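PDB 2P67: LAO/AO transport system kinase from Escherichia coli, which belongs to the MeaB family of P-loop NTPases and pairs a parallel-sheet domain with a helical C-terminal extension. Local coordinates for residues T62-L73 / I153-E163; D297-T305 / G319-I327. All blocks are in the same frame, centred on the assembly; numbering follows the deposited sequence. Where two conformers were deposited one is given.

Contact 1: residues T62-L73 / I153-E163; sequences TGTPGAGKSTFL and IVETVGVGQSE
T62 and G63 run parallel to T156 and V157 as neighbouring strands, joined by G63 N to T156 O (3.3 Å) and by a bond from G158 N to G63 O (2.8 Å, 172°). On the sheet face that T62 and T156 share, their CG2 methyls lie 4.2 Å apart. K69 reaches back from the start of its helix. Its chain leaves with CG anti to the backbone N (chi1 175°) and then bends twice, which brings NZ to E155. The salt bridge, K69 NZ to E155 OE2 at 2.8 Å, is made on the syn side of OE2, somewhat out of the carboxylate plane. L73 CD1 packs against CG and CD of E155, 3.7 Å from CD, so it covers the glutamate and not the lysine end. G63, G68, K69 and S70 fit a P-loop (Walker A) pattern, consistent with the P-loop NTPase clan. In 153-163, S162 OG donates to V157 O and accepts from V159 N, which ties the turn to the strand end. T156 OG1 is hydrogen-bonded to V92 O, and E163 OE2 forms a salt bridge with K189. Strand 57-63 lies between strands 151-157 and 172-177, with helix 69-82 over E155 and I153.

Contact 2: residues D297-T305 / G319-I327; sequences DFDRYYRQT and GLRQLSEFI
L323 enters the opposite helix as a knob, in a hole formed by F298, Y301, Y302 and T305. Its CD2 methyl lies 3.8 Å from Y302 CD1, at the edge of that ring, and 3.9 Å from Y301 CD2, again at a ring edge. F298 CE1 meets I327 CG1 at 3.5 Å. Beside this core, Y301 and F326 form an offset stack, with centroids 4.5 Å apart and planes at 15°. The first torsion of each, near trans, projects its ring across the gap between the helices. Y301 CB adds a CH-pi contact over the F326 face. F326 CD2 lies at the edge of F298. These two rings are oblique to each other, and with Y301 they form an aromatic cluster. The two helices form an antiparallel pair, with segment axes 10.4 Å apart at 169°. F293 meets F298 and Y302 edge-to-face, and T284 of the second subunit packs on L323. Toward the polar edge, Q322 NE2 donates to T305 OG1 (3.1 Å, 158°), with the hydroxyl oxygen in the amide plane. T305 OG1 in turn donates to Y301 O, so it is held from both helices. Farther out, a water donates to Q322 O and also bonds Y301 OH at 2.8 Å.

Contact 1 lies in the parallel-sheet domain, and contact 2 in the last two helices of the chain. Their centres are 41 Å apart and their nearest atoms about 19 Å, so they do not touch. They follow in series along the chain. Contact 1 is the more central, about 11 Å from the chain centre against 36 Å for contact 2. It carries the probable nucleotide-binding P-loop, though no nucleotide is modelled. The long helix 267-294 leads from the sheet domain to the helical pair. It contains R272 and S276 of the sodium ion site, and its L292 packs on contact 2. The second subunit reaches contact 2 but does not touch the segments of contact 1.

Contact 1: residues T62-L73 / I153-E163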
loop_
_atom_site.group_PDB
_atom_site.type_symbol
_atom_site.label_atom_id
_atom_site.label_comp_id
_atom_site.label_asym_id
_atom_site.label_seq_id
_atom_site.Cartn_x
_atom_site.Cartn_y
_atom_site.Cartn_z
ATOM N N THR A 62 10.990 -0.514 -16.059
ATOM C CA THR A 62 10.097 0.589 -16.423
ATOM C C THR A 62 10.911 1.807 -16.862
ATOM O O THR A 62 12.048 1.991 -16.450
ATOM C CB THR A 62 9.094 0.971 -15.293
ATOM O OG1 THR A 62 9.798 1.429 -14.112
ATOM C CG2 THR A 62 8.214 -0.199 -14.943
ATOM N N GLY A 63 10.337 2.627 -17.732
ATOM C CA GLY A 63 10.985 3.887 -18.070
ATOM C C GLY A 63 9.943 4.977 -18.108
ATOM O O GLY A 63 8.844 4.759 -18.615
ATOM N N THR A 64 10.275 6.138 -17.547
ATOM C CA THR A 64 9.411 7.310 -17.674
ATOM C C THR A 64 9.509 7.846 -19.109
ATOM O O THR A 64 10.487 7.559 -19.814
ATOM C CB THR A 64 9.784 8.413 -16.649
ATOM O OG1 THR A 64 11.171 8.748 -16.786
ATOM C CG2 THR A 64 9.517 7.940 -15.224
ATOM N N PRO A 65 8.487 8.593 -19.567
ATOM C CA PRO A 65 8.623 9.248 -20.875
ATOM C C PRO A 65 9.907 10.085 -20.955
ATOM O O PRO A 65 10.176 10.913 -20.066
ATOM C CB PRO A 65 7.374 10.134 -20.952
ATOM C CG PRO A 65 6.366 9.421 -20.075
ATOM C CD PRO A 65 7.179 8.861 -18.942
ATOM N N GLY A 66 10.703 9.831 -21.996
ATOM C CA GLY A 66 11.973 10.529 -22.222
ATOM C C GLY A 66 13.180 9.916 -21.525
ATOM O O GLY A 66 14.276 10.486 -21.572
ATOM N N ALA A 67 12.986 8.751 -20.895
ATOM C CA ALA A 67 14.047 8.098 -20.105
ATOM C C ALA A 67 14.999 7.235 -20.941
ATOM O O ALA A 67 16.012 6.747 -20.418
ATOM C CB ALA A 67 13.447 7.274 -18.959
ATOM N N GLY A 68 14.648 7.028 -22.213
ATOM C CA GLY A 68 15.481 6.285 -23.168
ATOM C C GLY A 68 15.376 4.777 -23.004
ATOM O O GLY A 68 16.369 4.056 -23.158
ATOM N N LYS A 69 14.167 4.309 -22.692
ATOM C CA LYS A 69 13.916 2.896 -22.412
ATOM C C LYS A 69 14.264 2.020 -23.621
ATOM O O LYS A 69 14.899 0.972 -23.464
ATOM C CB LYS A 69 12.456 2.690 -21.978
ATOM C CG LYS A 69 12.048 1.239 -21.768
ATOM C CD LYS A 69 10.752 1.101 -20.965
ATOM C CE LYS A 69 9.536 1.762 -21.609
ATOM N NZ LYS A 69 9.072 1.111 -22.873
ATOM N N SER A 70 13.850 2.444 -24.813
ATOM C CA SER A 70 14.114 1.668 -26.035
ATOM C C SER A 70 15.615 1.461 -26.281
ATOM O O SER A 70 16.050 0.347 -26.557
ATOM C CB SER A 70 13.477 2.335 -27.260
ATOM O OG SER A 70 12.060 2.239 -27.222
ATOM N N THR A 71 16.398 2.538 -26.199
ATOM C CA THR A 71 17.845 2.444 -26.447
ATOM C C THR A 71 18.538 1.628 -25.371
ATOM O O THR A 71 19.439 0.828 -25.665
ATOM C CB THR A 71 18.526 3.829 -26.612
ATOM O OG1 THR A 71 18.463 4.574 -25.382
ATOM C CG2 THR A 71 17.845 4.615 -27.711
ATOM N N PHE A 72 18.107 1.824 -24.121
ATOM C CA PHE A 72 18.639 1.047 -23.014
ATOM C C PHE A 72 18.369 -0.445 -23.201
ATOM O O PHE A 72 19.283 -1.247 -23.076
ATOM C CB PHE A 72 18.093 1.521 -21.652
ATOM C CG PHE A 72 18.437 0.591 -20.526
ATOM C CD1 PHE A 72 19.705 0.624 -19.958
ATOM C CD2 PHE A 72 17.512 -0.344 -20.064
ATOM C CE1 PHE A 72 20.049 -0.250 -18.939
ATOM C CE2 PHE A 72 17.844 -1.230 -19.042
ATOM C CZ PHE A 72 19.124 -1.179 -18.473
ATOM N N LEU A 73 17.118 -0.810 -23.470
ATOM C CA LEU A 73 16.761 -2.210 -23.670
ATOM C C LEU A 73 17.547 -2.881 -24.790
ATOM O O LEU A 73 17.966 -4.034 -24.664
ATOM C CB LEU A 73 15.266 -2.357 -23.915
ATOM C CG LEU A 73 14.397 -2.192 -22.670
ATOM C CD1 LEU A 73 12.935 -2.130 -23.096
ATOM C CD2 LEU A 73 14.656 -3.315 -21.648
ATOM N N ILE A 153 12.569 -10.330 -19.726
ATOM C CA ILE A 153 12.391 -8.938 -19.313
ATOM C C ILE A 153 10.973 -8.506 -19.609
ATOM O O ILE A 153 10.533 -8.569 -20.768
ATOM C CB ILE A 153 13.353 -8.006 -20.073
ATOM C CG1 ILE A 153 14.810 -8.436 -19.843
ATOM C CG2 ILE A 153 13.155 -6.538 -19.632
ATOM C CD1 ILE A 153 15.818 -7.627 -20.643
ATOM N N VAL A 154 10.249 -8.090 -18.573
ATOM C CA VAL A 154 8.945 -7.500 -18.786
ATOM C C VAL A 154 9.115 -5.985 -18.676
ATOM O O VAL A 154 9.712 -5.471 -17.714
ATOM C CB VAL A 154 7.848 -8.103 -17.846
ATOM C CG1 VAL A 154 8.125 -7.819 -16.353
ATOM C CG2 VAL A 154 6.450 -7.629 -18.261
ATOM N N GLU A 155 8.637 -5.264 -19.677
ATOM C CA GLU A 155 8.886 -3.828 -19.659
ATOM C C GLU A 155 7.644 -3.011 -19.961
ATOM O O GLU A 155 6.789 -3.437 -20.719
ATOM C CB GLU A 155 10.057 -3.462 -20.578
ATOM C CG GLU A 155 9.832 -3.789 -22.039
ATOM C CD GLU A 155 9.308 -2.608 -22.816
ATOM O OE1 GLU A 155 9.263 -2.703 -24.055
ATOM O OE2 GLU A 155 8.960 -1.576 -22.206
ATOM N N THR A 156 7.533 -1.847 -19.328
ATOM C CA THR A 156 6.433 -0.949 -19.626
ATOM C C THR A 156 6.814 0.462 -19.188
ATOM O O THR A 156 7.852 0.667 -18.570
ATOM C CB THR A 156 5.086 -1.425 -19.000
ATOM O OG1 THR A 156 3.973 -0.745 -19.618
ATOM C CG2 THR A 156 5.061 -1.225 -17.475
ATOM N N VAL A 157 5.960 1.419 -19.535
ATOM C CA VAL A 157 6.157 2.805 -19.133
ATOM C C VAL A 157 5.918 2.930 -17.637
ATOM O O VAL A 157 5.001 2.313 -17.086
ATOM C CB VAL A 157 5.214 3.759 -19.908
ATOM C CG1 VAL A 157 5.442 5.197 -19.485
ATOM C CG2 VAL A 157 5.458 3.636 -21.400
ATOM N N GLY A 158 6.768 3.716 -16.983
ATOM C CA GLY A 158 6.605 4.027 -15.583
ATOM C C GLY A 158 5.694 5.225 -15.513
ATOM O O GLY A 158 6.090 6.348 -15.885
ATOM N N VAL A 159 4.461 4.958 -15.086
ATOM C CA VAL A 159 3.389 5.948 -14.974
ATOM C C VAL A 159 2.347 5.343 -14.045
ATOM O O VAL A 159 2.116 4.126 -14.061
ATOM C CB VAL A 159 2.754 6.297 -16.365
ATOM C CG1 VAL A 159 2.014 5.095 -16.964
ATOM C CG2 VAL A 159 1.829 7.509 -16.262
ATOM N N GLY A 160 1.721 6.185 -13.230
ATOM C CA GLY A 160 0.772 5.699 -12.241
ATOM C C GLY A 160 1.422 4.689 -11.310
ATOM O O GLY A 160 2.405 4.991 -10.624
ATOM N N GLN A 161 0.889 3.474 -11.322
ATOM C CA GLN A 161 1.302 2.424 -10.393
ATOM C C GLN A 161 1.977 1.258 -11.126
ATOM O O GLN A 161 2.115 0.160 -10.580
ATOM C CB GLN A 161 0.073 1.928 -9.612
ATOM C CG GLN A 161 -1.099 1.468 -10.508
ATOM C CD GLN A 161 -1.763 2.625 -11.287
ATOM O OE1 GLN A 161 -1.562 2.777 -12.504
ATOM N NE2 GLN A 161 -2.544 3.446 -10.579
ATOM N N SER A 162 2.411 1.505 -12.360
ATOM C CA SER A 162 2.943 0.442 -13.207
ATOM C C SER A 162 4.219 -0.187 -12.615
ATOM O O SER A 162 4.475 -1.385 -12.802
ATOM C CB SER A 162 3.170 0.937 -14.635
ATOM O OG SER A 162 4.203 1.911 -14.657
ATOM N N GLU A 163 4.998 0.612 -11.883
ATOM C CA GLU A 163 6.196 0.089 -11.214
ATOM C C GLU A 163 5.818 -1.020 -10.234
ATOM O O GLU A 163 6.425 -2.093 -10.253
ATOM C CB GLU A 163 6.992 1.192 -10.483
ATOM C CG GLU A 163 7.506 2.308 -11.377
ATOM C CD GLU A 163 6.512 3.446 -11.496
ATOM O OE1 GLU A 163 5.396 3.321 -10.944
ATOM O OE2 GLU A 163 6.859 4.464 -12.131
#

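Contact 2: residues D297-T305 / G319-I327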
loop_
_atom_site.group_PDB
_atom_site.type_symbol
_atom_site.label_atom_id
_atom_site.label_comp_id
_atom_site.label_asym_id
_atom_site.label_seq_id
_atom_site.Cartn_x
_atom_site.Cartn_y
_atom_site.Cartn_z
ATOM N N ASP A 297 -28.230 -4.434 -8.152
ATOM C CA ASP A 297 -28.986 -4.235 -6.922
ATOM C C ASP A 297 -28.088 -3.848 -5.756
ATOM O O ASP A 297 -28.429 -2.949 -4.967
ATOM C CB ASP A 297 -29.779 -5.488 -6.565
ATOM C CG ASP A 297 -30.994 -5.686 -7.460
ATOM O OD1 ASP A 297 -31.472 -4.696 -8.062
ATOM O OD2 ASP A 297 -31.469 -6.832 -7.549
ATOM N N PHE A 298 -26.949 -4.529 -5.635
ATOM C CA PHE A 298 -26.030 -4.236 -4.542
ATOM C C PHE A 298 -25.362 -2.876 -4.714
ATOM O O PHE A 298 -25.182 -2.155 -3.738
ATOM C CB PHE A 298 -24.961 -5.317 -4.351
ATOM C CG PHE A 298 -24.019 -5.002 -3.233
ATOM C CD1 PHE A 298 -24.399 -5.218 -1.908
ATOM C CD2 PHE A 298 -22.785 -4.425 -3.491
ATOM C CE1 PHE A 298 -23.533 -4.887 -0.850
ATOM C CE2 PHE A 298 -21.919 -4.090 -2.441
ATOM C CZ PHE A 298 -22.297 -4.323 -1.126
ATOM N N ASP A 299 -24.969 -2.553 -5.943
ATOM C CA ASP A 299 -24.349 -1.267 -6.252
ATOM C C ASP A 299 -25.277 -0.121 -5.848
ATOM O O ASP A 299 -24.831 0.879 -5.275
ATOM C CB ASP A 299 -24.004 -1.175 -7.742
ATOM C CG ASP A 299 -23.559 0.218 -8.157
ATOM O OD1 ASP A 299 -22.489 0.664 -7.704
ATOM O OD2 ASP A 299 -24.298 0.875 -8.918
ATOM N N ARG A 300 -26.567 -0.286 -6.144
ATOM C CA ARG A 300 -27.587 0.707 -5.811
ATOM C C ARG A 300 -27.715 0.887 -4.297
ATOM O O ARG A 300 -27.626 2.008 -3.794
ATOM C CB ARG A 300 -28.927 0.295 -6.445
ATOM C CG ARG A 300 -30.124 1.185 -6.085
ATOM C CD ARG A 300 -31.310 0.939 -7.014
ATOM N NE ARG A 300 -31.005 1.312 -8.399
ATOM C CZ ARG A 300 -30.940 0.462 -9.425
ATOM N NH1 ARG A 300 -31.167 -0.837 -9.252
ATOM N NH2 ARG A 300 -30.652 0.918 -10.638
ATOM N N TYR A 301 -27.894 -0.224 -3.582
ATOM C CA TYR A 301 -28.016 -0.226 -2.131
ATOM C C TYR A 301 -26.752 0.297 -1.444
ATOM O O TYR A 301 -26.828 1.030 -0.447
ATOM C CB TYR A 301 -28.319 -1.637 -1.642
ATOM C CG TYR A 301 -28.764 -1.687 -0.203
ATOM C CD1 TYR A 301 -30.079 -1.378 0.140
ATOM C CD2 TYR A 301 -27.876 -2.030 0.817
ATOM C CE1 TYR A 301 -30.506 -1.417 1.453
ATOM C CE2 TYR A 301 -28.295 -2.067 2.147
ATOM C CZ TYR A 301 -29.619 -1.760 2.450
ATOM O OH TYR A 301 -30.062 -1.790 3.743
ATOM N N TYR A 302 -25.592 -0.081 -1.987
ATOM C CA TYR A 302 -24.308 0.419 -1.488
ATOM C C TYR A 302 -24.208 1.945 -1.611
ATOM O O TYR A 302 -23.807 2.629 -0.662
ATOM C CB TYR A 302 -23.136 -0.281 -2.206
ATOM C CG TYR A 302 -21.792 0.175 -1.706
ATOM C CD1 TYR A 302 -21.285 -0.292 -0.495
ATOM C CD2 TYR A 302 -21.022 1.069 -2.446
ATOM C CE1 TYR A 302 -20.041 0.138 -0.011
ATOM C CE2 TYR A 302 -19.777 1.500 -1.977
ATOM C CZ TYR A 302 -19.307 1.038 -0.749
ATOM O OH TYR A 302 -18.081 1.461 -0.299
ATOM N N ARG A 303 -24.585 2.472 -2.774
ATOM C CA ARG A 303 -24.500 3.908 -3.016
ATOM C C ARG A 303 -25.491 4.694 -2.154
ATOM O O ARG A 303 -25.154 5.760 -1.662
ATOM C CB ARG A 303 -24.656 4.245 -4.501
ATOM C CG ARG A 303 -23.432 3.866 -5.363
ATOM C CD ARG A 303 -23.586 4.292 -6.829
ATOM N NE ARG A 303 -24.444 3.374 -7.588
ATOM C CZ ARG A 303 -25.677 3.656 -8.014
ATOM N NH1 ARG A 303 -26.369 2.745 -8.685
ATOM N NH2 ARG A 303 -26.226 4.845 -7.778
ATOM N N GLN A 304 -26.693 4.155 -1.961
ATOM C CA GLN A 304 -27.683 4.759 -1.056
ATOM C C GLN A 304 -27.216 4.745 0.404
ATOM O O GLN A 304 -27.477 5.683 1.155
ATOM C CB GLN A 304 -29.055 4.079 -1.200
ATOM C CG GLN A 304 -29.763 4.347 -2.539
ATOM C CD GLN A 304 -29.863 5.834 -2.910
ATOM O OE1 GLN A 304 -29.428 6.234 -3.984
ATOM N NE2 GLN A 304 -30.432 6.647 -2.025
ATOM N N THR A 305 -26.527 3.674 0.796
ATOM C CA THR A 305 -25.960 3.582 2.136
ATOM C C THR A 305 -24.863 4.622 2.325
ATOM O O THR A 305 -24.887 5.355 3.302
ATOM C CB THR A 305 -25.417 2.179 2.438
ATOM O OG1 THR A 305 -26.483 1.229 2.323
ATOM C CG2 THR A 305 -24.792 2.129 3.842
ATOM N N GLY A 319 -24.470 1.726 8.840
ATOM C CA GLY A 319 -24.184 1.557 7.418
ATOM C C GLY A 319 -23.609 0.171 7.136
ATOM O O GLY A 319 -24.079 -0.550 6.236
ATOM N N LEU A 320 -22.611 -0.209 7.929
ATOM C CA LEU A 320 -21.944 -1.495 7.760
ATOM C C LEU A 320 -22.888 -2.665 8.012
ATOM O O LEU A 320 -22.961 -3.590 7.205
ATOM C CB LEU A 320 -20.709 -1.590 8.662
ATOM C CG LEU A 320 -19.871 -2.873 8.552
ATOM C CD1 LEU A 320 -19.221 -2.974 7.174
ATOM C CD2 LEU A 320 -18.823 -2.919 9.647
ATOM N N ARG A 321 -23.603 -2.623 9.138
ATOM C CA ARG A 321 -24.549 -3.692 9.490
ATOM C C ARG A 321 -25.559 -3.967 8.381
ATOM O O ARG A 321 -25.787 -5.116 8.007
ATOM C CB ARG A 321 -25.270 -3.372 10.803
ATOM C CG ARG A 321 -26.185 -4.492 11.304
ATOM C CD ARG A 321 -26.913 -4.095 12.574
ATOM N NE ARG A 321 -27.819 -2.959 12.376
ATOM C CZ ARG A 321 -27.603 -1.721 12.822
ATOM N NH1 ARG A 321 -26.500 -1.417 13.509
ATOM N NH2 ARG A 321 -28.503 -0.779 12.584
ATOM N N GLN A 322 -26.169 -2.913 7.850
ATOM C CA GLN A 322 -27.192 -3.099 6.838
ATOM C C GLN A 322 -26.611 -3.573 5.509
ATOM O O GLN A 322 -27.260 -4.330 4.788
ATOM C CB GLN A 322 -28.047 -1.847 6.674
ATOM C CG GLN A 322 -27.387 -0.668 6.005
ATOM C CD GLN A 322 -28.324 0.521 5.941
ATOM O OE1 GLN A 322 -29.164 0.711 6.826
ATOM N NE2 GLN A 322 -28.192 1.325 4.889
ATOM N N LEU A 323 -25.390 -3.152 5.183
ATOM C CA LEU A 323 -24.712 -3.737 4.032
ATOM C C LEU A 323 -24.494 -5.241 4.231
ATOM O O LEU A 323 -24.747 -6.024 3.314
ATOM C CB LEU A 323 -23.385 -3.024 3.737
ATOM C CG LEU A 323 -23.550 -1.665 3.057
ATOM C CD1 LEU A 323 -22.232 -0.885 3.150
ATOM C CD2 LEU A 323 -24.053 -1.816 1.613
ATOM N N SER A 324 -24.062 -5.630 5.431
ATOM C CA SER A 324 -23.826 -7.040 5.767
ATOM C C SER A 324 -25.104 -7.862 5.662
ATOM O O SER A 324 -25.111 -8.950 5.089
ATOM C CB SER A 324 -23.266 -7.172 7.181
ATOM O OG SER A 324 -21.958 -6.646 7.265
ATOM N N GLU A 325 -26.185 -7.337 6.228
ATOM C CA GLU A 325 -27.494 -7.985 6.143
ATOM C C GLU A 325 -27.960 -8.131 4.696
ATOM O O GLU A 325 -28.457 -9.195 4.311
ATOM C CB GLU A 325 -28.535 -7.218 6.973
ATOM C CG GLU A 325 -28.271 -7.262 8.471
ATOM C CD GLU A 325 -29.285 -6.477 9.302
ATOM O OE1 GLU A 325 -30.079 -5.677 8.747
ATOM O OE2 GLU A 325 -29.274 -6.659 10.537
ATOM N N PHE A 326 -27.810 -7.072 3.899
ATOM C CA PHE A 326 -28.155 -7.137 2.480
ATOM C C PHE A 326 -27.388 -8.258 1.779
ATOM O O PHE A 326 -27.976 -9.024 1.005
ATOM C CB PHE A 326 -27.905 -5.802 1.780
ATOM C CG PHE A 326 -28.427 -5.749 0.367
ATOM C CD1 PHE A 326 -29.698 -5.234 0.096
ATOM C CD2 PHE A 326 -27.644 -6.201 -0.698
ATOM C CE1 PHE A 326 -30.181 -5.181 -1.209
ATOM C CE2 PHE A 326 -28.118 -6.144 -2.012
ATOM C CZ PHE A 326 -29.391 -5.634 -2.267
ATOM N N ILE A 327 -26.089 -8.361 2.066
ATOM C CA ILE A 327 -25.238 -9.406 1.481
ATOM C C ILE A 327 -25.649 -10.826 1.909
ATOM O O ILE A 327 -25.765 -11.711 1.059
ATOM C CB ILE A 327 -23.733 -9.135 1.743
ATOM C CG1 ILE A 327 -23.281 -7.909 0.949
ATOM C CG2 ILE A 327 -22.872 -10.359 1.384
ATOM C CD1 ILE A 327 -22.142 -7.168 1.572
HETATM O O HOH W 1 -29.918 -4.417 4.742
#